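Local structure of aspartate aminotransferase, cytoplasmic (Schizosaccharomyces pombe 972h-, 6JPK) at residues Q104-T109 with N294-G299; S181-H186 with E207-R212; M257-E262 with A300-E305. The protein catalyses the pyridoxal 5'-phosphate-dependent, reversible transfer of an amino group between L-aspartate and 2-oxoglutarate, giving oxaloacetate and L-glutamate, and works as a homodimer. The protein carries 1 engineered substitution. All blocks are in the same frame, centred on the assembly; numbering follows the deposited sequence.

Contacts 1 and 3 are neighbours, their centres 9 Å apart, and both draw on helix 297-308: residues 294-299 lead into and begin it, and residues 300-305 continue it. They touch where Gln-104 NE2 packs 3.4 Å from Ala-300 CB. Contact 2 lies about 28 Å from contact 1 and 31 Å from contact 3, centre to centre, yet strand 182-186 belongs to the same mixed sheet as strand 100-106. Along the chain, contact 2 is nested within contact 1 and closes before contact 3 opens, while 1 and 3 interlock. Contacts 1 and 3 tie strand 100-106 and loop 257-262 to one helix beside the second subunit, while contact 2 packs a helix on the sheet within one chain.

Contact 1. Residues Q104-T109 with N294-G299; sequences QSVSGT and NPPAYG. With PO4 (phosphate ion), chain C.
Gln-104 lies against the ring of Pro-295. Its CB starts 3.8 Å from Pro-295 CG. With CG anti to the backbone N (chi1 178°) and the chain extended beyond it, CG and then CD run past the CB and CG atoms of Pro-295, CD coming to 3.5 Å from Pro-295 CG. At the tip the amide divides its two ends: NE2 stands 2.8 Å from Pro-296 O, while OE1 accepts a hydrogen bond from the backbone N of Leu-76. Gln-104 thus joins strand 100-106, at the edge of the mixed sheet within this chain, to the proline pair leading into helix 297-308 of the aminotransferase fold. Farther along, Val-106 CG2 makes a looser contact with Pro-296 CD at 4.4 Å. Val-106 is also the centre of an inverse gamma turn, after which the chain enters helix 107-127. There Gly-108 N donates to phosphate O2 at 2.7 Å (153° at the hydrogen) and Thr-109 N to O1 at 2.9 Å (151°). Ser-252 and Arg-263 of the same chain and Tyr-70 of the second subunit also bind this ion, which, though probably from the crystallisation liquor, probably occupies the cofactor-phosphate site known from related aminotransferases.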
ATOM      1  N   GLN A 104      -2.226  -2.871  10.460  1.00  7.00           N
ATOM      2  CA  GLN A 104      -2.924  -3.117   9.205  1.00  6.86           C
ATOM      3  C   GLN A 104      -1.973  -2.814   8.058  1.00  8.01           C
ATOM      4  O   GLN A 104      -1.262  -1.803   8.074  1.00  9.56           O
ATOM      5  CB  GLN A 104      -4.184  -2.262   9.114  1.00  6.97           C
ATOM      6  CG  GLN A 104      -4.959  -2.421   7.812  1.00  6.88           C
ATOM      7  CD  GLN A 104      -6.148  -1.487   7.745  1.00  7.80           C
ATOM      8  OE1 GLN A 104      -6.685  -1.052   8.782  1.00  7.22           O
ATOM      9  NE2 GLN A 104      -6.575  -1.174   6.523  1.00  7.00           N
ATOM     10  N   SER A 105      -1.931  -3.709   7.081  1.00  7.54           N
ATOM     11  CA  SER A 105      -0.949  -3.665   6.010  0.50  8.85           C
ATOM     12  C   SER A 105      -1.647  -3.772   4.661  1.00 10.34           C
ATOM     13  O   SER A 105      -2.837  -4.102   4.567  1.00 10.05           O
ATOM     14  CB  SER A 105       0.073  -4.802   6.161  0.50  9.22           C
ATOM     15  OG  SER A 105      -0.585  -6.060   6.188  0.50  6.34           O
ATOM     16  N   VAL A 106      -0.883  -3.505   3.606  1.00  8.47           N
ATOM     17  CA  VAL A 106      -1.374  -3.681   2.246  1.00  8.45           C
ATOM     18  C   VAL A 106      -1.325  -5.179   1.968  1.00  9.06           C
ATOM     19  O   VAL A 106      -0.411  -5.671   1.292  1.00 10.29           O
ATOM     20  CB  VAL A 106      -0.537  -2.882   1.231  1.00  9.17           C
ATOM     21  CG1 VAL A 106      -1.131  -2.995  -0.172  1.00  6.60           C
ATOM     22  CG2 VAL A 106      -0.447  -1.416   1.653  1.00  9.62           C
ATOM     23  N   SER A 107      -2.293  -5.902   2.533  1.00  8.76           N
ATOM     24  CA  SER A 107      -2.445  -7.351   2.429  1.00 11.58           C
ATOM     25  C   SER A 107      -1.232  -8.102   2.967  1.00  9.00           C
ATOM     26  O   SER A 107      -0.421  -7.539   3.717  1.00  9.18           O
ATOM     27  CB  SER A 107      -2.730  -7.761   0.982  1.00 15.55           C
ATOM     28  OG  SER A 107      -3.599  -8.893   0.931  1.00 12.50           O
ATOM     29  N   GLY A 108      -1.117  -9.383   2.607  1.00  7.90           N
ATOM     30  CA  GLY A 108      -0.042 -10.203   3.149  1.00  7.19           C
ATOM     31  C   GLY A 108       1.338  -9.752   2.700  1.00  7.57           C
ATOM     32  O   GLY A 108       2.302  -9.811   3.470  1.00  6.55           O
ATOM     33  N   THR A 109       1.462  -9.302   1.451  1.00  6.90           N
ATOM     34  CA  THR A 109       2.778  -8.882   0.969  1.00  6.92           C
ATOM     35  C   THR A 109       3.282  -7.675   1.751  1.00  8.69           C
ATOM     36  O   THR A 109       4.446  -7.633   2.169  1.00  7.40           O
ATOM     37  CB  THR A 109       2.727  -8.572  -0.523  1.00  9.90           C
ATOM     38  OG1 THR A 109       2.293  -9.742  -1.219  1.00 11.79           O
ATOM     39  CG2 THR A 109       4.124  -8.179  -1.033  1.00  8.67           C
ATOM     40  N   ASN A 294      -0.667   5.527   5.574  1.00  9.61           N
ATOM     41  CA  ASN A 294      -1.720   4.810   6.291  1.00  8.95           C
ATOM     42  C   ASN A 294      -2.395   3.845   5.315  1.00  8.13           C
ATOM     43  O   ASN A 294      -2.272   4.008   4.093  1.00  7.16           O
ATOM     44  CB  ASN A 294      -2.741   5.781   6.934  1.00  9.59           C
ATOM     45  CG  ASN A 294      -3.187   6.903   5.994  1.00 11.06           C
ATOM     46  OD1 ASN A 294      -4.026   6.700   5.111  1.00 13.23           O
ATOM     47  ND2 ASN A 294      -2.649   8.096   6.203  1.00  8.75           N
ATOM     48  N   PRO A 295      -3.061   2.802   5.818  1.00 10.13           N
ATOM     49  CA  PRO A 295      -3.486   1.691   4.944  1.00  8.80           C
ATOM     50  C   PRO A 295      -4.893   1.895   4.397  1.00 10.39           C
ATOM     51  O   PRO A 295      -5.665   2.713   4.925  1.00  9.94           O
ATOM     52  CB  PRO A 295      -3.414   0.477   5.887  1.00  8.89           C
ATOM     53  CG  PRO A 295      -3.791   1.055   7.237  1.00  8.32           C
ATOM     54  CD  PRO A 295      -3.182   2.446   7.252  1.00  9.22           C
ATOM     55  N   PRO A 296      -5.260   1.166   3.334  1.00  9.77           N
ATOM     56  CA  PRO A 296      -6.583   1.347   2.698  1.00  9.00           C
ATOM     57  C   PRO A 296      -7.737   0.849   3.562  1.00 12.11           C
ATOM     58  O   PRO A 296      -7.716  -0.269   4.074  1.00 12.69           O
ATOM     59  CB  PRO A 296      -6.472   0.526   1.404  1.00 11.53           C
ATOM     60  CG  PRO A 296      -5.427  -0.499   1.693  1.00 13.00           C
ATOM     61  CD  PRO A 296      -4.429   0.184   2.614  1.00 10.97           C
ATOM     62  N   ALA A 297      -8.792   1.661   3.636  1.00  7.54           N
ATOM     63  CA  ALA A 297      -9.851   1.473   4.616  1.00  8.03           C
ATOM     64  C   ALA A 297     -10.895   0.447   4.176  1.00 10.32           C
ATOM     65  O   ALA A 297     -11.400  -0.313   5.009  1.00  9.61           O
ATOM     66  CB  ALA A 297     -10.524   2.820   4.894  1.00  9.69           C
ATOM     67  N   TYR A 298     -11.227   0.411   2.879  1.00 11.24           N
ATOM     68  CA  TYR A 298     -12.448  -0.255   2.422  1.00 15.22           C
ATOM     69  C   TYR A 298     -12.489  -1.725   2.831  1.00 11.56           C
ATOM     70  O   TYR A 298     -13.472  -2.192   3.416  1.00  7.79           O
ATOM     71  CB  TYR A 298     -12.563  -0.120   0.904  1.00 16.82           C
ATOM     72  CG  TYR A 298     -13.664  -0.946   0.264  1.00 20.48           C
ATOM     73  CD1 TYR A 298     -14.976  -0.504   0.255  1.00 22.83           C
ATOM     74  CD2 TYR A 298     -13.375  -2.158  -0.358  1.00 25.48           C
ATOM     75  CE1 TYR A 298     -15.989  -1.252  -0.349  1.00 25.34           C
ATOM     76  CE2 TYR A 298     -14.370  -2.913  -0.959  1.00 29.24           C
ATOM     77  CZ  TYR A 298     -15.674  -2.452  -0.956  1.00 30.36           C
ATOM     78  OH  TYR A 298     -16.663  -3.202  -1.551  1.00 36.29           O
ATOM     79  N   GLY A 299     -11.433  -2.473   2.521  1.00  8.60           N
ATOM     80  CA  GLY A 299     -11.410  -3.878   2.895  1.00 12.95           C
ATOM     81  C   GLY A 299     -11.391  -4.091   4.396  1.00 10.17           C
ATOM     82  O   GLY A 299     -11.965  -5.060   4.898  1.00  8.76           O
TER
HETATM   83  P   PO4 C 501      -1.405 -10.883  -0.681  1.00 14.97           P
HETATM   84  O1  PO4 C 501      -0.322  -9.825  -0.746  1.00 11.88           O
HETATM   85  O2  PO4 C 501      -2.196 -10.788   0.604  1.00 14.75           O
HETATM   86  O3  PO4 C 501      -2.313 -10.684  -1.877  1.00 12.88           O
HETATM   87  O4  PO4 C 501      -0.832 -12.277  -0.748  1.00 18.43           O

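Contact 2. Residues S181-H186 with E207-R212; sequences SIFLLH and ESLLSR
Within 207-212, Leu-209 alone touches residues 181-186, and each of its two methyl groups has a different partner. CD2 lies over a face of the Phe-183 ring, 4.2 Å from the centroid and 28° off the ring normal, which meets the geometry of a CH-pi contact. The methyl is displaced toward the root of the ring: its closest approach is 3.7 Å, to Phe-183 CG, and Phe-183 CB follows at 3.9 Å. The other methyl, CD1, meets Leu-185 CD1 tip to tip at 3.7 Å. Leu-209 has CG anti to its carbonyl carbon (chi1 -73°), which carries the fork of the side chain forward to the strand, so that CD2 reaches Phe-183 and CD1 reaches Leu-185 on the same strand face.

This apolar patch is the tight part, although the backbones stay well apart, with Phe-183 CA and Leu-209 CA separated by 8.4 Å. The ring of Phe-183 also stacks with Tyr-132, and Leu-185 packs against Met-170 of helix 167-176. On the far side of the helix the character changes: Glu-207 and Ser-211 are exposed to solvent, while Leu-210 is partly exposed and turns to Tyr-243 and Lys-245. Arg-212 lies just past the helix end, hydrogen-bonded through NH2 to Ala-177 O.

Strand 182-186, helix 199-211 and the parallel neighbouring strand 215-220 form a beta-alpha-beta unit, and Leu-209 packing down on alternate strand residues is one of the contacts by which the helix packs on the sheet of this aminotransferase.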
ATOM      1  N   SER A 181      19.117 -17.598  13.521  1.00 10.10           N
ATOM      2  CA  SER A 181      18.666 -17.340  12.161  1.00  9.71           C
ATOM      3  C   SER A 181      17.155 -17.095  12.150  1.00  9.82           C
ATOM      4  O   SER A 181      16.436 -17.438  13.087  1.00  9.30           O
ATOM      5  CB  SER A 181      19.011 -18.510  11.236  1.00  9.71           C
ATOM      6  OG  SER A 181      20.411 -18.727  11.184  1.00 10.12           O
ATOM      7  N   ILE A 182      16.684 -16.479  11.076  1.00  8.97           N
ATOM      8  CA  ILE A 182      15.272 -16.168  10.902  1.00  8.59           C
ATOM      9  C   ILE A 182      14.653 -17.251  10.038  1.00  8.78           C
ATOM     10  O   ILE A 182      15.187 -17.571   8.966  1.00  8.36           O
ATOM     11  CB  ILE A 182      15.091 -14.791  10.248  1.00  8.40           C
ATOM     12  CG1 ILE A 182      15.856 -13.727  11.032  1.00  8.68           C
ATOM     13  CG2 ILE A 182      13.610 -14.466  10.088  1.00  8.06           C
ATOM     14  CD1 ILE A 182      16.396 -12.616  10.146  1.00  8.65           C
ATOM     15  N   PHE A 183      13.534 -17.821  10.487  1.00  8.25           N
ATOM     16  CA  PHE A 183      12.860 -18.875   9.737  1.00  8.08           C
ATOM     17  C   PHE A 183      11.459 -18.409   9.377  1.00 14.86           C
ATOM     18  O   PHE A 183      10.671 -18.039  10.261  1.00  7.73           O
ATOM     19  CB  PHE A 183      12.825 -20.198  10.510  1.00  8.28           C
ATOM     20  CG  PHE A 183      14.026 -21.064  10.248  1.00  9.40           C
ATOM     21  CD1 PHE A 183      15.237 -20.800  10.875  1.00  8.88           C
ATOM     22  CD2 PHE A 183      13.956 -22.118   9.354  1.00  9.37           C
ATOM     23  CE1 PHE A 183      16.357 -21.564  10.616  1.00  9.16           C
ATOM     24  CE2 PHE A 183      15.076 -22.902   9.091  1.00  8.79           C
ATOM     25  CZ  PHE A 183      16.280 -22.624   9.726  1.00  9.12           C
ATOM     26  N   LEU A 184      11.165 -18.423   8.076  1.00  7.54           N
ATOM     27  CA  LEU A 184       9.877 -18.010   7.529  1.00 12.79           C
ATOM     28  C   LEU A 184       9.053 -19.276   7.318  1.00 11.31           C
ATOM     29  O   LEU A 184       9.365 -20.085   6.437  1.00 11.15           O
ATOM     30  CB  LEU A 184      10.074 -17.250   6.219  1.00 17.32           C
ATOM     31  CG  LEU A 184       9.193 -16.044   5.897  1.00 27.66           C
ATOM     32  CD1 LEU A 184       9.294 -15.708   4.406  1.00 29.10           C
ATOM     33  CD2 LEU A 184       7.741 -16.245   6.322  1.00 24.26           C
ATOM     34  N   LEU A 185       8.020 -19.453   8.132  1.00  9.35           N
ATOM     35  CA  LEU A 185       7.222 -20.672   8.161  1.00  7.22           C
ATOM     36  C   LEU A 185       5.835 -20.412   7.595  1.00 10.48           C
ATOM     37  O   LEU A 185       5.235 -19.365   7.857  1.00 10.14           O
ATOM     38  CB  LEU A 185       7.092 -21.192   9.595  1.00  7.43           C
ATOM     39  CG  LEU A 185       8.421 -21.415  10.331  1.00 12.63           C
ATOM     40  CD1 LEU A 185       8.180 -21.827  11.777  1.00  8.83           C
ATOM     41  CD2 LEU A 185       9.286 -22.458   9.600  1.00 12.53           C
ATOM     42  N   HIS A 186       5.324 -21.374   6.824  1.00  9.77           N
ATOM     43  CA  HIS A 186       3.957 -21.330   6.315  1.00  7.43           C
ATOM     44  C   HIS A 186       3.046 -21.964   7.362  1.00  8.50           C
ATOM     45  O   HIS A 186       3.233 -23.133   7.714  1.00 11.08           O
ATOM     46  CB  HIS A 186       3.834 -22.088   4.991  1.00  9.93           C
ATOM     47  CG  HIS A 186       4.712 -21.570   3.888  1.00 11.72           C
ATOM     48  ND1 HIS A 186       4.211 -21.178   2.663  1.00 13.06           N
ATOM     49  CD2 HIS A 186       6.058 -21.413   3.811  1.00 11.71           C
ATOM     50  CE1 HIS A 186       5.209 -20.781   1.888  1.00 12.39           C
ATOM     51  NE2 HIS A 186       6.339 -20.909   2.564  1.00  9.34           N
ATOM     52  N   GLU A 207      10.645 -27.767  18.452  1.00 11.27           N
ATOM     53  CA  GLU A 207      11.701 -28.113  19.403  1.00 16.53           C
ATOM     54  C   GLU A 207      13.077 -27.706  18.882  1.00 12.94           C
ATOM     55  O   GLU A 207      13.891 -27.136  19.616  1.00 11.65           O
ATOM     56  CB  GLU A 207      11.669 -29.616  19.701  1.00 23.77           C
ATOM     57  CG  GLU A 207      12.761 -30.073  20.665  1.00 37.10           C
ATOM     58  CD  GLU A 207      13.589 -31.241  20.128  1.00 53.34           C
ATOM     59  OE1 GLU A 207      12.992 -32.186  19.555  1.00 56.69           O
ATOM     60  OE2 GLU A 207      14.839 -31.210  20.277  1.00 59.06           O
ATOM     61  N   SER A 208      13.366 -28.011  17.617  1.00 10.68           N
ATOM     62  CA  SER A 208      14.685 -27.689  17.084  1.00 11.33           C
ATOM     63  C   SER A 208      14.845 -26.190  16.843  1.00 11.90           C
ATOM     64  O   SER A 208      15.938 -25.644  17.044  1.00 10.76           O
ATOM     65  CB  SER A 208      14.935 -28.477  15.803  1.00 15.21           C
ATOM     66  OG  SER A 208      15.089 -29.858  16.092  1.00 18.61           O
ATOM     67  N   LEU A 209      13.770 -25.504  16.416  1.00 10.12           N
ATOM     68  CA  LEU A 209      13.831 -24.049  16.278  1.00  9.93           C
ATOM     69  C   LEU A 209      14.172 -23.379  17.606  1.00 10.53           C
ATOM     70  O   LEU A 209      14.970 -22.437  17.644  1.00 10.31           O
ATOM     71  CB  LEU A 209      12.503 -23.500  15.738  1.00  9.49           C
ATOM     72  CG  LEU A 209      12.128 -23.730  14.270  1.00  9.15           C
ATOM     73  CD1 LEU A 209      10.627 -23.485  14.072  1.00  8.83           C
ATOM     74  CD2 LEU A 209      12.930 -22.819  13.347  1.00  9.02           C
ATOM     75  N   LEU A 210      13.566 -23.838  18.706  1.00 10.41           N
ATOM     76  CA  LEU A 210      13.871 -23.247  20.010  1.00 16.07           C
ATOM     77  C   LEU A 210      15.267 -23.633  20.488  1.00 13.12           C
ATOM     78  O   LEU A 210      15.966 -22.811  21.088  1.00 11.48           O
ATOM     79  CB  LEU A 210      12.834 -23.669  21.046  1.00 20.89           C
ATOM     80  CG  LEU A 210      11.385 -23.455  20.615  1.00 28.38           C
ATOM     81  CD1 LEU A 210      10.522 -24.380  21.420  1.00 33.50           C
ATOM     82  CD2 LEU A 210      10.942 -22.031  20.781  1.00 26.48           C
ATOM     83  N   SER A 211      15.682 -24.881  20.248  1.00 11.40           N
ATOM     84  CA  SER A 211      17.015 -25.310  20.660  1.00 14.07           C
ATOM     85  C   SER A 211      18.108 -24.475  19.996  1.00 14.12           C
ATOM     86  O   SER A 211      19.165 -24.246  20.594  1.00 12.90           O
ATOM     87  CB  SER A 211      17.208 -26.788  20.331  1.00 16.92           C
ATOM     88  OG  SER A 211      18.448 -27.240  20.820  1.00 28.89           O
ATOM     89  N   ARG A 212      17.872 -24.011  18.771  1.00 11.47           N
ATOM     90  CA  ARG A 212      18.819 -23.164  18.057  1.00 12.15           C
ATOM     91  C   ARG A 212      18.523 -21.679  18.215  1.00 14.60           C
ATOM     92  O   ARG A 212      19.231 -20.854  17.625  1.00 11.25           O
ATOM     93  CB  ARG A 212      18.838 -23.528  16.570  1.00 11.15           C
ATOM     94  CG  ARG A 212      19.407 -24.910  16.280  1.00 11.60           C
ATOM     95  CD  ARG A 212      20.854 -25.021  16.754  1.00 16.17           C
ATOM     96  NE  ARG A 212      21.782 -24.425  15.791  1.00 16.39           N
ATOM     97  CZ  ARG A 212      23.092 -24.298  15.988  1.00 17.37           C
ATOM     98  NH1 ARG A 212      23.652 -24.706  17.132  1.00 16.91           N
ATOM     99  NH2 ARG A 212      23.849 -23.758  15.043  1.00 17.45           N
TER

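Contact 3. Residues M257-E262 with A300-E305; sequences MGLYGE and ARIAAE
Leu-259, Ala-303 and Met-257 have the most surface buried here, and the small methyl of Ala-303 is the point where the two loop side chains converge. In Met-257 a chi1 of -69° sets CG beside the backbone N, and the straight chain beyond it takes the thioether to the helix. Its SD lies 3.6 Å from Ala-303 CB and 3.8 Å from Ala-303 CA, and CE is 4.0 Å from the same CB, so the end of the methionine runs along the alanine and its backbone.

Leu-259 comes to the helix through both branches, at longer range. CD1 is 4.5 Å from Ala-303 CB, while CD2 is 4.4 Å from Ile-302 CD1. By these distances the leucine packing is looser than that of the sulfur. All four touching residues are buried and the interaction across the segments is apolar. Within the loop, Glu-262 N donates to Leu-259 O at 2.6 Å, closing the short 3-10 turn at 261-262. Arg-301, on the same helix as Ala-303, forms a salt bridge through NH2 to Glu-262 OE2 of the second subunit.

The loop carrying Met-257 and Leu-259 connects strands 247-252 and 264-270, and the side chain of Met-257 lies about 8 Å from that of Lys-255, which by similarity is the residue that carries the cofactor, not attached here. Helix 51-62 adds Val-53 beside Met-257 and Ser-57 beside Ile-302, so it flanks both the loop and helix 297-308, while helix 77-87 packs Phe-79 on Ala-303 of that helix.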
ATOM      1  N   MET A 257     -11.284 -14.078   2.664  1.00  7.17           N
ATOM      2  CA  MET A 257     -12.449 -13.225   2.455  1.00  7.35           C
ATOM      3  C   MET A 257     -12.600 -12.790   1.002  1.00  7.35           C
ATOM      4  O   MET A 257     -13.500 -11.992   0.692  1.00  8.76           O
ATOM      5  CB  MET A 257     -12.397 -12.004   3.369  1.00  7.32           C
ATOM      6  CG  MET A 257     -12.593 -12.338   4.839  1.00  9.63           C
ATOM      7  SD  MET A 257     -12.699 -10.829   5.808  1.00 11.65           S
ATOM      8  CE  MET A 257     -13.013 -11.526   7.459  1.00  7.65           C
ATOM      9  N   GLY A 258     -11.758 -13.303   0.106  1.00  9.13           N
ATOM     10  CA  GLY A 258     -11.856 -12.928  -1.295  1.00 12.66           C
ATOM     11  C   GLY A 258     -11.617 -11.457  -1.543  1.00 10.42           C
ATOM     12  O   GLY A 258     -12.134 -10.908  -2.517  1.00  9.96           O
ATOM     13  N   LEU A 259     -10.860 -10.794  -0.671  1.00  7.00           N
ATOM     14  CA  LEU A 259     -10.646  -9.356  -0.773  1.00 14.57           C
ATOM     15  C   LEU A 259      -9.441  -8.981  -1.637  1.00 17.80           C
ATOM     16  O   LEU A 259      -9.168  -7.788  -1.788  1.00 19.91           O
ATOM     17  CB  LEU A 259     -10.492  -8.756   0.635  1.00 10.58           C
ATOM     18  CG  LEU A 259     -11.792  -8.672   1.453  1.00 11.72           C
ATOM     19  CD1 LEU A 259     -11.507  -8.252   2.897  1.00  7.15           C
ATOM     20  CD2 LEU A 259     -12.746  -7.681   0.796  1.00  8.57           C
ATOM     21  N   TYR A 260      -8.720  -9.971  -2.179  1.00 14.65           N
ATOM     22  CA  TYR A 260      -7.590  -9.844  -3.108  1.00 11.93           C
ATOM     23  C   TYR A 260      -7.124  -8.417  -3.379  1.00 13.45           C
ATOM     24  O   TYR A 260      -6.171  -7.936  -2.750  1.00 12.01           O
ATOM     25  CB  TYR A 260      -7.937 -10.519  -4.443  1.00  6.69           C
ATOM     26  CG  TYR A 260      -8.265 -11.997  -4.287  1.00 10.49           C
ATOM     27  CD1 TYR A 260      -7.257 -12.933  -4.054  1.00 10.61           C
ATOM     28  CD2 TYR A 260      -9.583 -12.450  -4.345  1.00 11.84           C
ATOM     29  CE1 TYR A 260      -7.556 -14.282  -3.892  1.00  9.10           C
ATOM     30  CE2 TYR A 260      -9.888 -13.796  -4.180  1.00  7.04           C
ATOM     31  CZ  TYR A 260      -8.869 -14.704  -3.966  1.00  8.46           C
ATOM     32  OH  TYR A 260      -9.161 -16.033  -3.788  1.00  8.05           O
ATOM     33  N   GLY A 261      -7.802  -7.739  -4.310  1.00  9.02           N
ATOM     34  CA  GLY A 261      -7.417  -6.419  -4.788  1.00  9.94           C
ATOM     35  C   GLY A 261      -7.712  -5.252  -3.863  1.00 10.41           C
ATOM     36  O   GLY A 261      -7.225  -4.144  -4.125  1.00  8.67           O
ATOM     37  N   GLU A 262      -8.496  -5.454  -2.804  1.00  6.78           N
ATOM     38  CA  GLU A 262      -8.650  -4.404  -1.807  1.00 12.07           C
ATOM     39  C   GLU A 262      -7.475  -4.334  -0.835  1.00 15.39           C
ATOM     40  O   GLU A 262      -7.377  -3.351  -0.097  1.00 14.55           O
ATOM     41  CB  GLU A 262      -9.966  -4.586  -1.033  1.00  8.93           C
ATOM     42  CG  GLU A 262     -11.182  -4.943  -1.925  1.00 14.35           C
ATOM     43  CD  GLU A 262     -11.489  -3.908  -3.034  1.00 21.03           C
ATOM     44  OE1 GLU A 262     -10.890  -2.800  -3.045  1.00 19.36           O
ATOM     45  OE2 GLU A 262     -12.346  -4.215  -3.907  1.00 18.61           O
ATOM     46  N   ALA A 300     -10.741  -3.187   5.134  1.00  8.12           N
ATOM     47  CA  ALA A 300     -10.654  -3.341   6.582  1.00  7.38           C
ATOM     48  C   ALA A 300     -12.016  -3.161   7.235  1.00  7.73           C
ATOM     49  O   ALA A 300     -12.356  -3.880   8.186  1.00  8.28           O
ATOM     50  CB  ALA A 300      -9.653  -2.340   7.154  1.00  7.32           C
ATOM     51  N   ARG A 301     -12.802  -2.194   6.754  1.00  7.82           N
ATOM     52  CA  ARG A 301     -14.144  -2.019   7.300  1.00  8.13           C
ATOM     53  C   ARG A 301     -14.975  -3.275   7.085  1.00  8.21           C
ATOM     54  O   ARG A 301     -15.716  -3.696   7.973  1.00  9.44           O
ATOM     55  CB  ARG A 301     -14.830  -0.803   6.666  1.00  8.33           C
ATOM     56  CG  ARG A 301     -14.239   0.549   7.065  1.00 15.55           C
ATOM     57  CD  ARG A 301     -15.038   1.729   6.452  1.00 18.39           C
ATOM     58  NE  ARG A 301     -15.114   1.618   5.000  1.00 26.96           N
ATOM     59  CZ  ARG A 301     -14.530   2.448   4.129  1.00 29.84           C
ATOM     60  NH1 ARG A 301     -13.824   3.504   4.539  1.00 22.04           N
ATOM     61  NH2 ARG A 301     -14.675   2.227   2.825  1.00 29.78           N
ATOM     62  N   ILE A 302     -14.835  -3.907   5.921  1.00  8.07           N
ATOM     63  CA  ILE A 302     -15.622  -5.097   5.618  1.00 12.40           C
ATOM     64  C   ILE A 302     -15.224  -6.238   6.539  1.00  8.09           C
ATOM     65  O   ILE A 302     -16.078  -6.883   7.158  1.00  8.31           O
ATOM     66  CB  ILE A 302     -15.452  -5.484   4.135  1.00 14.33           C
ATOM     67  CG1 ILE A 302     -16.208  -4.504   3.239  1.00 12.39           C
ATOM     68  CG2 ILE A 302     -15.923  -6.914   3.880  1.00 12.98           C
ATOM     69  CD1 ILE A 302     -15.899  -4.699   1.750  1.00 13.90           C
ATOM     70  N   ALA A 303     -13.912  -6.476   6.661  1.00  7.81           N
ATOM     71  CA  ALA A 303     -13.401  -7.549   7.501  1.00 11.27           C
ATOM     72  C   ALA A 303     -13.770  -7.324   8.959  1.00 10.26           C
ATOM     73  O   ALA A 303     -14.181  -8.261   9.658  1.00  8.35           O
ATOM     74  CB  ALA A 303     -11.878  -7.660   7.329  1.00  7.43           C
ATOM     75  N   ALA A 304     -13.645  -6.081   9.440  1.00  7.99           N
ATOM     76  CA  ALA A 304     -14.022  -5.804  10.820  1.00  8.23           C
ATOM     77  C   ALA A 304     -15.510  -6.051  11.025  1.00  9.80           C
ATOM     78  O   ALA A 304     -15.923  -6.543  12.079  1.00 10.45           O
ATOM     79  CB  ALA A 304     -13.662  -4.366  11.203  1.00  8.27           C
ATOM     80  N   GLU A 305     -16.332  -5.732  10.021  1.00 10.34           N
ATOM     81  CA  GLU A 305     -17.771  -5.941  10.176  1.00 12.98           C
ATOM     82  C   GLU A 305     -18.078  -7.424  10.359  1.00 12.04           C
ATOM     83  O   GLU A 305     -18.814  -7.810  11.272  1.00  9.36           O
ATOM     84  CB  GLU A 305     -18.523  -5.369   8.969  1.00  9.12           C
ATOM     85  CG  GLU A 305     -19.992  -5.178   9.215  1.00 10.78           C
ATOM     86  CD  GLU A 305     -20.280  -4.102  10.277  1.00 18.35           C
ATOM     87  OE1 GLU A 305     -19.442  -3.180  10.476  1.00 20.69           O
ATOM     88  OE2 GLU A 305     -21.348  -4.192  10.920  1.00 16.48           O
TER